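PDB 2PY6: methyltransferase FkbM from Methylobacillus flagellatus KT, which probably acts as a methyltransferase, moving a methyl group onto a substrate. Local coordinates for residues L58-F63 against I79-D84; I99-F104 against R127-I132. One frame throughout, in Å; residues are numbered along the deposited sequence.

Interaction 1: residues L58-F63 against I79-D84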
loop_
_atom_site.group_PDB
_atom_site.type_symbol
_atom_site.label_atom_id
_atom_site.label_comp_id
_atom_site.label_asym_id
_atom_site.label_seq_id
_atom_site.Cartn_x
_atom_site.Cartn_y
_atom_site.Cartn_z
ATOM N N LEU A 58 -1.711 18.639 -16.693
ATOM C CA LEU A 58 -0.674 17.934 -15.953
ATOM C C LEU A 58 -1.319 17.344 -14.721
ATOM O O LEU A 58 -1.864 18.079 -13.884
ATOM C CB LEU A 58 0.464 18.869 -15.554
ATOM C CG LEU A 58 1.086 19.686 -16.676
ATOM C CD1 LEU A 58 2.154 20.641 -16.102
ATOM C CD2 LEU A 58 1.653 18.765 -17.778
ATOM N N GLY A 59 -1.251 16.025 -14.613
ATOM C CA GLY A 59 -1.855 15.284 -13.506
ATOM C C GLY A 59 -3.246 14.767 -13.834
ATOM O O GLY A 59 -3.995 15.417 -14.542
ATOM N N THR A 60 -3.589 13.585 -13.325
ATOM C CA THR A 60 -4.907 12.999 -13.569
ATOM C C THR A 60 -5.698 12.792 -12.267
ATOM O O THR A 60 -6.767 12.192 -12.280
ATOM C CB THR A 60 -4.830 11.652 -14.335
ATOM O OG1 THR A 60 -4.087 10.685 -13.583
ATOM C CG2 THR A 60 -4.211 11.816 -15.710
ATOM N N LYS A 61 -5.191 13.337 -11.166
ATOM C CA LYS A 61 -5.782 13.164 -9.854
ATOM C C LYS A 61 -6.077 14.511 -9.195
ATOM O O LYS A 61 -6.154 14.558 -7.968
ATOM C CB LYS A 61 -4.818 12.366 -8.938
ATOM C CG LYS A 61 -4.567 10.910 -9.334
ATOM N N GLY A 62 -6.263 15.586 -9.969
ATOM C CA GLY A 62 -6.450 16.926 -9.378
ATOM C C GLY A 62 -7.780 17.557 -9.744
ATOM O O GLY A 62 -8.792 16.877 -9.763
ATOM N N PHE A 63 -7.780 18.859 -10.021
ATOM C CA PHE A 63 -8.984 19.589 -10.446
ATOM C C PHE A 63 -9.214 19.515 -11.984
ATOM O O PHE A 63 -10.054 20.230 -12.511
ATOM C CB PHE A 63 -8.863 21.079 -10.023
ATOM C CG PHE A 63 -9.097 21.366 -8.525
ATOM C CD1 PHE A 63 -8.843 20.420 -7.524
ATOM C CD2 PHE A 63 -9.480 22.645 -8.129
ATOM C CE1 PHE A 63 -9.046 20.731 -6.175
ATOM C CE2 PHE A 63 -9.678 22.964 -6.784
ATOM C CZ PHE A 63 -9.460 22.004 -5.808
ATOM N N ILE A 79 -5.471 18.668 -25.586
ATOM C CA ILE A 79 -4.869 17.580 -26.360
ATOM C C ILE A 79 -4.382 16.340 -25.602
ATOM O O ILE A 79 -4.252 15.272 -26.201
ATOM C CB ILE A 79 -3.713 18.109 -27.244
ATOM C CG1 ILE A 79 -2.526 18.558 -26.422
ATOM C CG2 ILE A 79 -4.207 19.286 -28.129
ATOM C CD1 ILE A 79 -1.317 18.824 -27.247
ATOM N N ALA A 80 -4.122 16.442 -24.303
ATOM C CA ALA A 80 -3.573 15.289 -23.578
ATOM C C ALA A 80 -3.516 15.570 -22.124
ATOM O O ALA A 80 -3.683 16.720 -21.711
ATOM C CB ALA A 80 -2.143 14.992 -24.084
ATOM N N ALA A 81 -3.268 14.508 -21.358
ATOM C CA ALA A 81 -3.033 14.594 -19.924
ATOM C C ALA A 81 -1.754 13.826 -19.677
ATOM O O ALA A 81 -1.529 12.780 -20.288
ATOM C CB ALA A 81 -4.187 14.020 -19.107
ATOM N N VAL A 82 -0.930 14.370 -18.785
ATOM C CA VAL A 82 0.336 13.804 -18.435
ATOM C C VAL A 82 0.230 13.023 -17.160
ATOM O O VAL A 82 -0.256 13.515 -16.141
ATOM C CB VAL A 82 1.428 14.901 -18.273
ATOM C CG1 VAL A 82 2.704 14.308 -17.795
ATOM C CG2 VAL A 82 1.648 15.597 -19.587
ATOM N N ASP A 83 0.690 11.787 -17.226
ATOM C CA ASP A 83 0.766 10.923 -16.042
ATOM C C ASP A 83 1.766 9.782 -16.346
ATOM O O ASP A 83 1.466 8.832 -17.092
ATOM C CB ASP A 83 -0.609 10.378 -15.621
ATOM C CG ASP A 83 -0.591 9.708 -14.220
ATOM O OD1 ASP A 83 0.464 9.174 -13.773
ATOM O OD2 ASP A 83 -1.660 9.723 -13.557
ATOM N N ASP A 84 2.957 9.916 -15.769
ATOM C CA ASP A 84 4.057 8.947 -15.938
ATOM C C ASP A 84 3.766 7.550 -15.372
ATOM O O ASP A 84 4.446 6.598 -15.730
ATOM C CB ASP A 84 5.356 9.470 -15.289
ATOM C CG ASP A 84 5.946 10.667 -16.021
ATOM O OD1 ASP A 84 5.992 10.635 -17.265
ATOM O OD2 ASP A 84 6.393 11.630 -15.353
HETATM O O HOH W 1 -1.479 12.295 -11.642
#
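Thr60 OG1 donates a hydrogen bond of 2.6 Å to Asp83 OD2. It meets the anti lone pair of that oxygen, the one turned away from OD1. The two side chains cross at about a right angle. Thr60 holds OG1 between its backbone N and carbonyl carbon (chi1 61°), which aims the hydroxyl at the carboxylate. A water bridges the same two residues. It accepts from Thr60 N at 3.0 Å and donates to Asp83 OD2 at 3.2 Å. Asp83 OD2 thus takes two bonds, and OD1 accepts from the backbone N of Phe85.

The backbones meet at one point. Gly59 N donates to Val82 O over 3.1 Å, in the carbonyl plane, with an N-H...O angle of 146°. This bond belongs to a parallel bridge between Leu58 and Val82, where strand 54-58 ends beside strand 77-82. Gly59 has phi 95°, where a side chain would be jammed against the carbonyl O of Leu58, and here the chain turns off the sheet.

Packing lies on both faces. On one, Leu58 and Val82 run side by side, and Leu58 CD2 touches Val82 CG2 at 3.6 Å. Helices 101-109 and 123-135 cover them. On the other, Thr60 CG2 rests against Ala81 CB at 4.0 Å and close to Asp83 CB. With an alanine in place of Thr60, Asp83 OD2 would probably keep the water but lose its hydroxyl donor, leaving the carboxylate less firmly held. Two strands of a Rossmann-like sheet are therefore tied by polar bonds at and just beyond their C-terminal ends and by apolar contact beside them.

Interaction 2: residues I99-F104 against R127-I132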
loop_
_atom_site.group_PDB
_atom_site.type_symbol
_atom_site.label_atom_id
_atom_site.label_comp_id
_atom_site.label_asym_id
_atom_site.label_seq_id
_atom_site.Cartn_x
_atom_site.Cartn_y
_atom_site.Cartn_z
ATOM N N ILE A 99 -0.124 10.751 -21.593
ATOM C CA ILE A 99 1.262 10.784 -22.060
ATOM C C ILE A 99 2.257 10.941 -20.907
ATOM O O ILE A 99 1.877 11.228 -19.781
ATOM C CB ILE A 99 1.475 11.909 -23.094
ATOM C CG1 ILE A 99 1.273 13.296 -22.477
ATOM C CG2 ILE A 99 0.557 11.675 -24.345
ATOM C CD1 ILE A 99 1.611 14.456 -23.412
ATOM N N SER A 100 3.525 10.677 -21.195
ATOM C CA SER A 100 4.591 10.821 -20.216
ATOM C C SER A 100 5.020 12.285 -20.140
ATOM O O SER A 100 4.741 13.075 -21.039
ATOM C CB SER A 100 5.808 9.962 -20.626
ATOM O OG SER A 100 6.471 10.523 -21.761
ATOM N N THR A 101 5.709 12.656 -19.078
ATOM C CA THR A 101 6.207 14.004 -18.965
ATOM C C THR A 101 7.216 14.296 -20.070
ATOM O O THR A 101 7.258 15.431 -20.565
ATOM C CB THR A 101 6.887 14.264 -17.612
ATOM O OG1 THR A 101 6.013 13.870 -16.551
ATOM C CG2 THR A 101 7.256 15.746 -17.464
ATOM N N ASP A 102 8.050 13.300 -20.428
ATOM C CA ASP A 102 8.993 13.457 -21.542
ATOM C C ASP A 102 8.277 13.738 -22.873
ATOM O O ASP A 102 8.759 14.526 -23.663
ATOM C CB ASP A 102 9.929 12.241 -21.701
ATOM C CG ASP A 102 11.070 12.215 -20.681
ATOM O OD1 ASP A 102 11.351 13.249 -20.002
ATOM O OD2 ASP A 102 11.709 11.144 -20.564
ATOM N N ARG A 103 7.130 13.106 -23.111
ATOM C CA ARG A 103 6.365 13.357 -24.328
ATOM C C ARG A 103 5.799 14.797 -24.364
ATOM O O ARG A 103 5.780 15.457 -25.414
ATOM C CB ARG A 103 5.256 12.310 -24.452
ATOM C CG ARG A 103 4.336 12.427 -25.680
ATOM C CD ARG A 103 5.077 12.486 -27.001
ATOM N NE ARG A 103 4.137 12.481 -28.141
ATOM C CZ ARG A 103 4.324 13.084 -29.325
ATOM N NH1 ARG A 103 5.410 13.829 -29.574
ATOM N NH2 ARG A 103 3.382 12.984 -30.265
ATOM N N PHE A 104 5.383 15.279 -23.199
ATOM C CA PHE A 104 4.871 16.616 -23.029
ATOM C C PHE A 104 5.929 17.677 -23.318
ATOM O O PHE A 104 5.671 18.612 -24.065
ATOM C CB PHE A 104 4.303 16.756 -21.605
ATOM C CG PHE A 104 4.245 18.175 -21.081
ATOM C CD1 PHE A 104 3.500 19.150 -21.730
ATOM C CD2 PHE A 104 4.863 18.502 -19.884
ATOM C CE1 PHE A 104 3.424 20.428 -21.229
ATOM C CE2 PHE A 104 4.794 19.776 -19.385
ATOM C CZ PHE A 104 4.070 20.746 -20.059
ATOM N N ARG A 127 4.973 21.292 -7.340
ATOM C CA ARG A 127 6.329 21.843 -7.529
ATOM C C ARG A 127 7.095 21.127 -8.639
ATOM O O ARG A 127 7.885 21.725 -9.326
ATOM C CB ARG A 127 7.148 21.705 -6.228
ATOM C CG ARG A 127 6.680 22.580 -5.094
ATOM C CD ARG A 127 7.421 22.242 -3.809
ATOM N NE ARG A 127 7.125 23.264 -2.819
ATOM C CZ ARG A 127 7.565 23.265 -1.569
ATOM N NH1 ARG A 127 8.278 22.273 -1.093
ATOM N NH2 ARG A 127 7.229 24.260 -0.778
ATOM N N PHE A 128 6.882 19.823 -8.761
ATOM C CA PHE A 128 7.500 19.056 -9.818
ATOM C C PHE A 128 7.073 19.630 -11.185
ATOM O O PHE A 128 7.881 20.115 -11.961
ATOM C CB PHE A 128 7.122 17.565 -9.705
ATOM C CG PHE A 128 7.485 16.794 -10.922
ATOM C CD1 PHE A 128 8.822 16.528 -11.201
ATOM C CD2 PHE A 128 6.501 16.412 -11.845
ATOM C CE1 PHE A 128 9.171 15.855 -12.363
ATOM C CE2 PHE A 128 6.836 15.750 -12.989
ATOM C CZ PHE A 128 8.168 15.472 -13.264
ATOM N N PHE A 129 5.786 19.608 -11.463
ATOM C CA PHE A 129 5.295 20.130 -12.741
ATOM C C PHE A 129 5.561 21.621 -13.010
ATOM O O PHE A 129 5.742 22.025 -14.162
ATOM C CB PHE A 129 3.812 19.846 -12.873
ATOM C CG PHE A 129 3.486 18.424 -13.233
ATOM C CD1 PHE A 129 4.051 17.825 -14.370
ATOM C CD2 PHE A 129 2.536 17.735 -12.527
ATOM C CE1 PHE A 129 3.693 16.534 -14.737
ATOM C CE2 PHE A 129 2.187 16.443 -12.883
ATOM C CZ PHE A 129 2.772 15.855 -13.997
ATOM N N ASP A 130 5.509 22.442 -11.966
ATOM C CA ASP A 130 5.819 23.852 -12.108
ATOM C C ASP A 130 7.258 24.028 -12.507
ATOM O O ASP A 130 7.528 24.819 -13.379
ATOM C CB ASP A 130 5.507 24.653 -10.829
ATOM C CG ASP A 130 4.015 24.990 -10.696
ATOM O OD1 ASP A 130 3.295 24.929 -11.722
ATOM O OD2 ASP A 130 3.562 25.281 -9.563
ATOM N N GLN A 131 8.182 23.276 -11.906
ATOM C CA GLN A 131 9.566 23.399 -12.309
ATOM C C GLN A 131 9.781 22.806 -13.698
ATOM O O GLN A 131 10.514 23.363 -14.457
ATOM C CB GLN A 131 10.538 22.820 -11.281
ATOM C CG GLN A 131 12.005 23.091 -11.625
ATOM C CD GLN A 131 12.331 24.571 -11.844
ATOM O OE1 GLN A 131 12.063 25.421 -10.982
ATOM N NE2 GLN A 131 12.930 24.881 -13.002
ATOM N N ILE A 132 9.183 21.671 -14.039
ATOM C CA ILE A 132 9.314 21.154 -15.407
ATOM C C ILE A 132 8.969 22.231 -16.433
ATOM O O ILE A 132 9.685 22.421 -17.423
ATOM C CB ILE A 132 8.355 19.954 -15.670
ATOM C CG1 ILE A 132 8.836 18.700 -14.926
ATOM C CG2 ILE A 132 8.206 19.675 -17.179
ATOM C CD1 ILE A 132 10.226 18.244 -15.287
#
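Thr101 reaches the helix 123-135 with both branches of its side chain. The residue before it, Ser100, is the N-cap of helix 101-109. Ser100 OG accepts from Arg103 N at 3.0 Å and so closes the first turn from which Thr101 projects. Thr101 OG1 comes up to the edge of the Phe128 ring, near the ring plane, 4.1 Å from Phe128 CE2. Thr101 OG1 also lies 4.0 Å from Phe129 CE1. These are contacts of packing; the polar bond of this hydroxyl goes to Asp84 OD2. OG1 lies beside the backbone N (chi1 -52°), which leaves CG2 anti to that N. Thr101 CG2 meets Ile132 CG2 at 4.1 Å.

The two helices flank the same face of a mostly parallel, Rossmann-like sheet. Each follows a strand, 96-99 and 114-118 respectively, and they pack next to each other over strands 77-82 and 54-58.

Asp102 and Arg103 pack against the second subunit, where Asp102 OD2 is hydrogen-bonded to Ser100 OG of that neighbouring chain. Phe104 returns to the contact. Its CG is anti to the backbone N (chi1 157°), and the ring lies toward the sheet, against Val56, Leu58 and Ala116. Phe104 CE2 meets Ile132 CG2 at 4.1 Å. One methyl of Ile132 is thus shared by Thr101 and Phe104. On the facing helix the side chains also brace one another. Ile132 CG1 sits 3.7 Å above one face of the Phe128 ring, offset toward the rim, and Phe128 CD2 lies 3.8 Å above a face of Phe129.

Overall arrangement
The two interactions come in series along the chain: interaction 1 closes at Asp84 and interaction 2 opens at Ile99. Their centres are about 10 Å apart, on the same side of the chain's centre. Both belong to the six-stranded sheet, distinct from the seven-stranded sheet that begins with strand 229-233. Interaction 1 joins the ends of two central strands. Interaction 2 joins the helices laid over one face of them. They touch directly. Ala81 O and Ile99 N are 2.8 Å apart, a probable hydrogen bond by which strand 96-99 pairs with strand 77-82, and Val82 CG2 packs on Phe104 CB. The Asp84 side chain also bonds Tyr87 of the second subunit, so this junction lies at a subunit interface.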